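Local coordinates for uncharacterized protein (Bacillus cereus, PDB 5F2H) that is of unknown function but belongs to the alpha/beta hydrolase superfamily and is probably a hydrolase related to the phospholipase/carboxylesterase family, at residues 146-158 with 295-308. Residues are numbered along the deposited sequence; the frame is centred on the assembly and turned at random.
Sequences VEPYWKSVLDQDY and DYPEDFDELLKEAI
Y149 and W150 meet Y296 and F300 across a contact whose helical segments, 146-150 and 300-308, bring their axes to 10.5 Å at 56°, and S152 comes nearest D301, their CA atoms 6.0 Å apart. The rings of Y149 and Y296 form an offset stack, planes only 8° apart and centroids separated by 3.7 Å; the CB of Y149 also lies over the Y296 face as a CH-pi contact. Tyrosine suits both places, offering a flat face for stacking and a polar end: Y149 OH is bridged by a water to D295 OD1, while Y296 OH accepts a fairly straight hydrogen bond from W150 NE1 (3.0 Å), near the indole plane, which satisfies a buried N-H. F300, its CG turned opposite the backbone N (chi1 178°), points its ring edge at the indole's six-membered ring in an edge-to-face pair. Farther along, branched L304 divides its methyls, CD1 reaching S152 OG and CD2 touching W150 CZ3 at 3.7 Å. At the far end I308, with two apolar branches, sets CG2 3.6 Å from Y158 CE1 and CD1 against Q156 CG. Behind this layer lies the parallel sheet of the alpha/beta hydrolase fold: W150 and V153 rest on strand 131-136, F300 on strand 227-231, and Y296 stacks on F207, the last residue of strand 202-207, in a sequence that fits a nucleophile elbow.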
loop_
_atom_site.group_PDB
_atom_site.type_symbol
_atom_site.label_atom_id
_atom_site.label_comp_id
_atom_site.label_asym_id
_atom_site.label_seq_id
_atom_site.Cartn_x
_atom_site.Cartn_y
_atom_site.Cartn_z
ATOM N N VAL B 146 3.358 17.659 -18.876
ATOM C CA VAL B 146 2.226 16.898 -18.377
ATOM C C VAL B 146 2.398 16.467 -16.910
ATOM O O VAL B 146 1.435 16.257 -16.214
ATOM C CB VAL B 146 1.970 15.688 -19.321
ATOM C CG1 VAL B 146 3.131 14.711 -19.263
ATOM C CG2 VAL B 146 0.675 14.980 -18.962
ATOM N N GLU B 147 3.628 16.397 -16.428
ATOM C CA GLU B 147 3.871 15.980 -15.060
ATOM C C GLU B 147 3.109 16.789 -13.999
ATOM O O GLU B 147 2.421 16.215 -13.170
ATOM C CB GLU B 147 5.385 15.950 -14.813
ATOM C CG GLU B 147 5.839 15.640 -13.394
ATOM C CD GLU B 147 7.360 15.618 -13.244
ATOM O OE1 GLU B 147 8.068 15.137 -14.146
ATOM O OE2 GLU B 147 7.861 16.033 -12.184
ATOM N N PRO B 148 3.167 18.124 -14.058
ATOM C CA PRO B 148 2.492 18.926 -13.033
ATOM C C PRO B 148 1.010 18.638 -12.797
ATOM O O PRO B 148 0.547 18.785 -11.660
ATOM C CB PRO B 148 2.656 20.361 -13.535
ATOM C CG PRO B 148 3.858 20.341 -14.396
ATOM C CD PRO B 148 3.895 18.971 -15.017
ATOM N N TYR B 149 0.281 18.223 -13.837
ATOM C CA TYR B 149 -1.145 17.966 -13.687
ATOM C C TYR B 149 -1.476 16.593 -13.132
ATOM O O TYR B 149 -2.612 16.365 -12.706
ATOM C CB TYR B 149 -1.865 18.147 -15.024
ATOM C CG TYR B 149 -1.753 19.527 -15.633
ATOM C CD1 TYR B 149 -2.685 20.501 -15.354
ATOM C CD2 TYR B 149 -0.746 19.830 -16.546
ATOM C CE1 TYR B 149 -2.583 21.763 -15.931
ATOM C CE2 TYR B 149 -0.658 21.070 -17.146
ATOM C CZ TYR B 149 -1.564 22.039 -16.828
ATOM O OH TYR B 149 -1.453 23.306 -17.394
ATOM N N TRP B 150 -0.506 15.681 -13.101
ATOM C CA TRP B 150 -0.783 14.317 -12.624
ATOM C C TRP B 150 0.095 13.911 -11.471
ATOM O O TRP B 150 0.049 12.776 -11.034
ATOM C CB TRP B 150 -0.587 13.343 -13.799
ATOM C CG TRP B 150 -1.419 13.724 -14.968
ATOM C CD1 TRP B 150 -1.102 14.621 -15.937
ATOM C CD2 TRP B 150 -2.722 13.257 -15.275
ATOM N NE1 TRP B 150 -2.125 14.735 -16.837
ATOM C CE2 TRP B 150 -3.121 13.875 -16.472
ATOM C CE3 TRP B 150 -3.585 12.348 -14.669
ATOM C CZ2 TRP B 150 -4.358 13.640 -17.056
ATOM C CZ3 TRP B 150 -4.798 12.088 -15.265
ATOM C CH2 TRP B 150 -5.182 12.742 -16.437
ATOM N N LYS B 151 0.893 14.847 -10.986
ATOM C CA LYS B 151 1.820 14.606 -9.874
ATOM C C LYS B 151 1.105 14.172 -8.591
ATOM O O LYS B 151 1.628 13.338 -7.843
ATOM C CB LYS B 151 2.605 15.890 -9.593
ATOM C CG LYS B 151 3.747 15.756 -8.602
ATOM C CD LYS B 151 4.365 17.107 -8.232
ATOM C CE LYS B 151 4.785 17.925 -9.448
ATOM N NZ LYS B 151 5.704 17.209 -10.374
ATOM N N SER B 152 -0.098 14.704 -8.363
ATOM C CA SER B 152 -0.879 14.395 -7.158
ATOM C C SER B 152 -1.411 12.963 -7.001
ATOM O O SER B 152 -2.196 12.704 -6.087
ATOM C CB SER B 152 -2.032 15.388 -7.016
ATOM O OG SER B 152 -2.909 15.311 -8.115
ATOM N N VAL B 153 -1.031 12.046 -7.886
ATOM C CA VAL B 153 -1.481 10.652 -7.767
ATOM C C VAL B 153 -0.625 9.901 -6.755
ATOM O O VAL B 153 -0.974 8.802 -6.339
ATOM C CB VAL B 153 -1.427 9.871 -9.102
ATOM C CG1 VAL B 153 -2.379 10.485 -10.113
ATOM C CG2 VAL B 153 -0.003 9.792 -9.652
ATOM N N LEU B 154 0.513 10.474 -6.386
ATOM C CA LEU B 154 1.401 9.837 -5.420
ATOM C C LEU B 154 0.716 9.843 -4.049
ATOM O O LEU B 154 0.936 8.962 -3.221
ATOM C CB LEU B 154 2.732 10.575 -5.356
ATOM C CG LEU B 154 3.512 10.729 -6.662
ATOM C CD1 LEU B 154 4.780 11.531 -6.403
ATOM C CD2 LEU B 154 3.848 9.382 -7.291
ATOM N N ASP B 155 -0.138 10.843 -3.842
ATOM C CA ASP B 155 -0.898 11.005 -2.605
ATOM C C ASP B 155 -1.880 9.848 -2.401
ATOM O O ASP B 155 -2.455 9.705 -1.322
ATOM C CB ASP B 155 -1.676 12.326 -2.653
ATOM C CG ASP B 155 -0.768 13.548 -2.808
ATOM O OD1 ASP B 155 0.445 13.435 -2.533
ATOM O OD2 ASP B 155 -1.276 14.630 -3.178
ATOM N N GLN B 156 -2.088 9.043 -3.446
ATOM C CA GLN B 156 -2.995 7.898 -3.390
ATOM C C GLN B 156 -2.215 6.601 -3.549
ATOM O O GLN B 156 -2.752 5.572 -3.954
ATOM C CB GLN B 156 -4.068 8.032 -4.456
ATOM C CG GLN B 156 -4.788 9.372 -4.407
ATOM C CD GLN B 156 -5.471 9.660 -3.078
ATOM O OE1 GLN B 156 -5.692 8.759 -2.272
ATOM N NE2 GLN B 156 -5.844 10.924 -2.865
ATOM N N ASP B 157 -0.932 6.685 -3.216
ATOM C CA ASP B 157 -0.004 5.566 -3.248
ATOM C C ASP B 157 0.230 4.993 -4.641
ATOM O O ASP B 157 0.463 3.799 -4.772
ATOM C CB ASP B 157 -0.526 4.456 -2.320
ATOM C CG ASP B 157 0.532 3.419 -1.973
ATOM O OD1 ASP B 157 1.702 3.580 -2.384
ATOM O OD2 ASP B 157 0.195 2.447 -1.256
ATOM N N TYR B 158 0.175 5.832 -5.673
ATOM C CA TYR B 158 0.391 5.371 -7.049
ATOM C C TYR B 158 1.711 5.766 -7.655
ATOM O O TYR B 158 2.078 6.926 -7.625
ATOM C CB TYR B 158 -0.689 5.900 -8.013
ATOM C CG TYR B 158 -2.008 5.176 -7.992
ATOM C CD1 TYR B 158 -3.010 5.531 -7.107
ATOM C CD2 TYR B 158 -2.271 4.159 -8.922
ATOM C CE1 TYR B 158 -4.225 4.871 -7.112
ATOM C CE2 TYR B 158 -3.476 3.486 -8.929
ATOM C CZ TYR B 158 -4.450 3.850 -8.027
ATOM O OH TYR B 158 -5.650 3.189 -8.011
ATOM N N ASP B 295 -8.058 22.963 -21.572
ATOM C CA ASP B 295 -7.070 23.026 -20.541
ATOM C C ASP B 295 -7.624 22.251 -19.367
ATOM O O ASP B 295 -8.788 21.927 -19.360
ATOM C CB ASP B 295 -6.933 24.500 -20.154
ATOM C CG ASP B 295 -5.979 24.720 -19.029
ATOM O OD1 ASP B 295 -5.120 23.845 -18.804
ATOM O OD2 ASP B 295 -6.106 25.777 -18.371
ATOM N N TYR B 296 -6.798 21.969 -18.371
ATOM C CA TYR B 296 -7.254 21.259 -17.190
ATOM C C TYR B 296 -7.906 22.257 -16.238
ATOM O O TYR B 296 -7.545 23.448 -16.226
ATOM C CB TYR B 296 -6.089 20.660 -16.441
ATOM C CG TYR B 296 -5.240 19.664 -17.176
ATOM C CD1 TYR B 296 -4.326 20.070 -18.118
ATOM C CD2 TYR B 296 -5.202 18.349 -16.767
ATOM C CE1 TYR B 296 -3.452 19.169 -18.693
ATOM C CE2 TYR B 296 -4.341 17.438 -17.339
ATOM C CZ TYR B 296 -3.463 17.858 -18.288
ATOM O OH TYR B 296 -2.615 16.946 -18.860
ATOM N N PRO B 297 -8.887 21.798 -15.440
ATOM C CA PRO B 297 -9.533 22.708 -14.469
ATOM C C PRO B 297 -8.506 23.107 -13.432
ATOM O O PRO B 297 -7.575 22.344 -13.158
ATOM C CB PRO B 297 -10.629 21.857 -13.846
ATOM C CG PRO B 297 -10.233 20.445 -14.125
ATOM C CD PRO B 297 -9.442 20.441 -15.390
ATOM N N GLU B 298 -8.674 24.268 -12.821
ATOM C CA GLU B 298 -7.678 24.722 -11.846
ATOM C C GLU B 298 -7.641 23.876 -10.551
ATOM O O GLU B 298 -6.613 23.814 -9.879
ATOM C CB GLU B 298 -7.781 26.238 -11.664
ATOM C CG GLU B 298 -6.580 26.867 -10.972
ATOM C CD GLU B 298 -6.471 28.361 -11.248
ATOM O OE1 GLU B 298 -6.963 28.798 -12.310
ATOM O OE2 GLU B 298 -5.824 29.085 -10.460
ATOM N N ASP B 299 -8.735 23.171 -10.262
ATOM C CA ASP B 299 -8.812 22.274 -9.104
ATOM C C ASP B 299 -8.817 20.822 -9.640
ATOM O O ASP B 299 -9.542 19.950 -9.142
ATOM C CB ASP B 299 -10.065 22.531 -8.260
ATOM C CG ASP B 299 -11.361 22.198 -8.986
ATOM O OD1 ASP B 299 -11.334 21.858 -10.192
ATOM O OD2 ASP B 299 -12.421 22.257 -8.325
ATOM N N PHE B 300 -7.999 20.575 -10.657
ATOM C CA PHE B 300 -7.910 19.250 -11.255
ATOM C C PHE B 300 -7.351 18.163 -10.337
ATOM O O PHE B 300 -7.742 16.992 -10.467
ATOM C CB PHE B 300 -7.085 19.295 -12.534
ATOM C CG PHE B 300 -6.928 17.967 -13.172
ATOM C CD1 PHE B 300 -7.999 17.381 -13.836
ATOM C CD2 PHE B 300 -5.706 17.309 -13.159
ATOM C CE1 PHE B 300 -7.862 16.146 -14.458
ATOM C CE2 PHE B 300 -5.565 16.077 -13.780
ATOM C CZ PHE B 300 -6.644 15.498 -14.430
ATOM N N ASP B 301 -6.422 18.533 -9.444
ATOM C CA ASP B 301 -5.825 17.561 -8.520
ATOM C C ASP B 301 -6.874 17.037 -7.523
ATOM O O ASP B 301 -6.714 15.941 -6.958
ATOM C CB ASP B 301 -4.552 18.098 -7.843
ATOM C CG ASP B 301 -4.782 19.384 -7.073
ATOM O OD1 ASP B 301 -5.920 19.906 -7.073
ATOM O OD2 ASP B 301 -3.802 19.896 -6.487
ATOM N N GLU B 302 -7.942 17.819 -7.329
ATOM C CA GLU B 302 -9.050 17.437 -6.455
ATOM C C GLU B 302 -9.949 16.456 -7.182
ATOM O O GLU B 302 -10.484 15.535 -6.575
ATOM C CB GLU B 302 -9.856 18.653 -5.993
ATOM C CG GLU B 302 -9.111 19.526 -5.008
ATOM C CD GLU B 302 -8.802 18.796 -3.703
ATOM O OE1 GLU B 302 -9.265 17.645 -3.516
ATOM O OE2 GLU B 302 -8.108 19.380 -2.841
ATOM N N LEU B 303 -10.128 16.662 -8.483
ATOM C CA LEU B 303 -10.942 15.757 -9.274
ATOM C C LEU B 303 -10.236 14.421 -9.290
ATOM O O LEU B 303 -10.890 13.392 -9.148
ATOM C CB LEU B 303 -11.154 16.266 -10.690
ATOM C CG LEU B 303 -11.837 17.632 -10.802
ATOM C CD1 LEU B 303 -11.981 18.020 -12.266
ATOM C CD2 LEU B 303 -13.193 17.644 -10.107
ATOM N N LEU B 304 -8.906 14.433 -9.453
ATOM C CA LEU B 304 -8.127 13.183 -9.440
ATOM C C LEU B 304 -8.353 12.391 -8.163
ATOM O O LEU B 304 -8.307 11.160 -8.186
ATOM C CB LEU B 304 -6.630 13.413 -9.600
ATOM C CG LEU B 304 -6.035 13.747 -10.957
ATOM C CD1 LEU B 304 -4.546 14.036 -10.828
ATOM C CD2 LEU B 304 -6.253 12.567 -11.884
ATOM N N LYS B 305 -8.554 13.092 -7.049
ATOM C CA LYS B 305 -8.804 12.422 -5.782
ATOM C C LYS B 305 -10.121 11.642 -5.920
ATOM O O LYS B 305 -10.141 10.427 -5.701
ATOM C CB LYS B 305 -8.846 13.423 -4.630
ATOM C CG LYS B 305 -8.984 12.776 -3.264
ATOM C CD LYS B 305 -8.835 13.756 -2.113
ATOM C CE LYS B 305 -7.427 14.333 -2.061
ATOM N NZ LYS B 305 -7.234 15.221 -0.884
ATOM N N GLU B 306 -11.200 12.330 -6.307
ATOM C CA GLU B 306 -12.505 11.675 -6.512
ATOM C C GLU B 306 -12.408 10.511 -7.485
ATOM O O GLU B 306 -12.888 9.425 -7.222
ATOM C CB GLU B 306 -13.555 12.599 -7.135
ATOM C CG GLU B 306 -14.229 13.644 -6.275
ATOM C CD GLU B 306 -15.380 14.309 -7.038
ATOM O OE1 GLU B 306 -16.169 15.071 -6.431
ATOM O OE2 GLU B 306 -15.538 14.020 -8.250
ATOM N N ALA B 307 -11.837 10.792 -8.647
ATOM C CA ALA B 307 -11.679 9.800 -9.699
ATOM C C ALA B 307 -11.091 8.509 -9.166
ATOM O O ALA B 307 -11.644 7.439 -9.354
ATOM C CB ALA B 307 -10.813 10.362 -10.807
ATOM N N ILE B 308 -9.970 8.614 -8.476
ATOM C CA ILE B 308 -9.334 7.435 -7.930
ATOM C C ILE B 308 -10.222 6.774 -6.879
ATOM O O ILE B 308 -10.334 5.545 -6.849
ATOM C CB ILE B 308 -7.933 7.765 -7.399
ATOM C CG1 ILE B 308 -7.047 8.179 -8.579
ATOM C CG2 ILE B 308 -7.324 6.557 -6.694
ATOM C CD1 ILE B 308 -5.610 8.469 -8.214
HETATM O O HOH W 1 -3.471 25.089 -16.695
#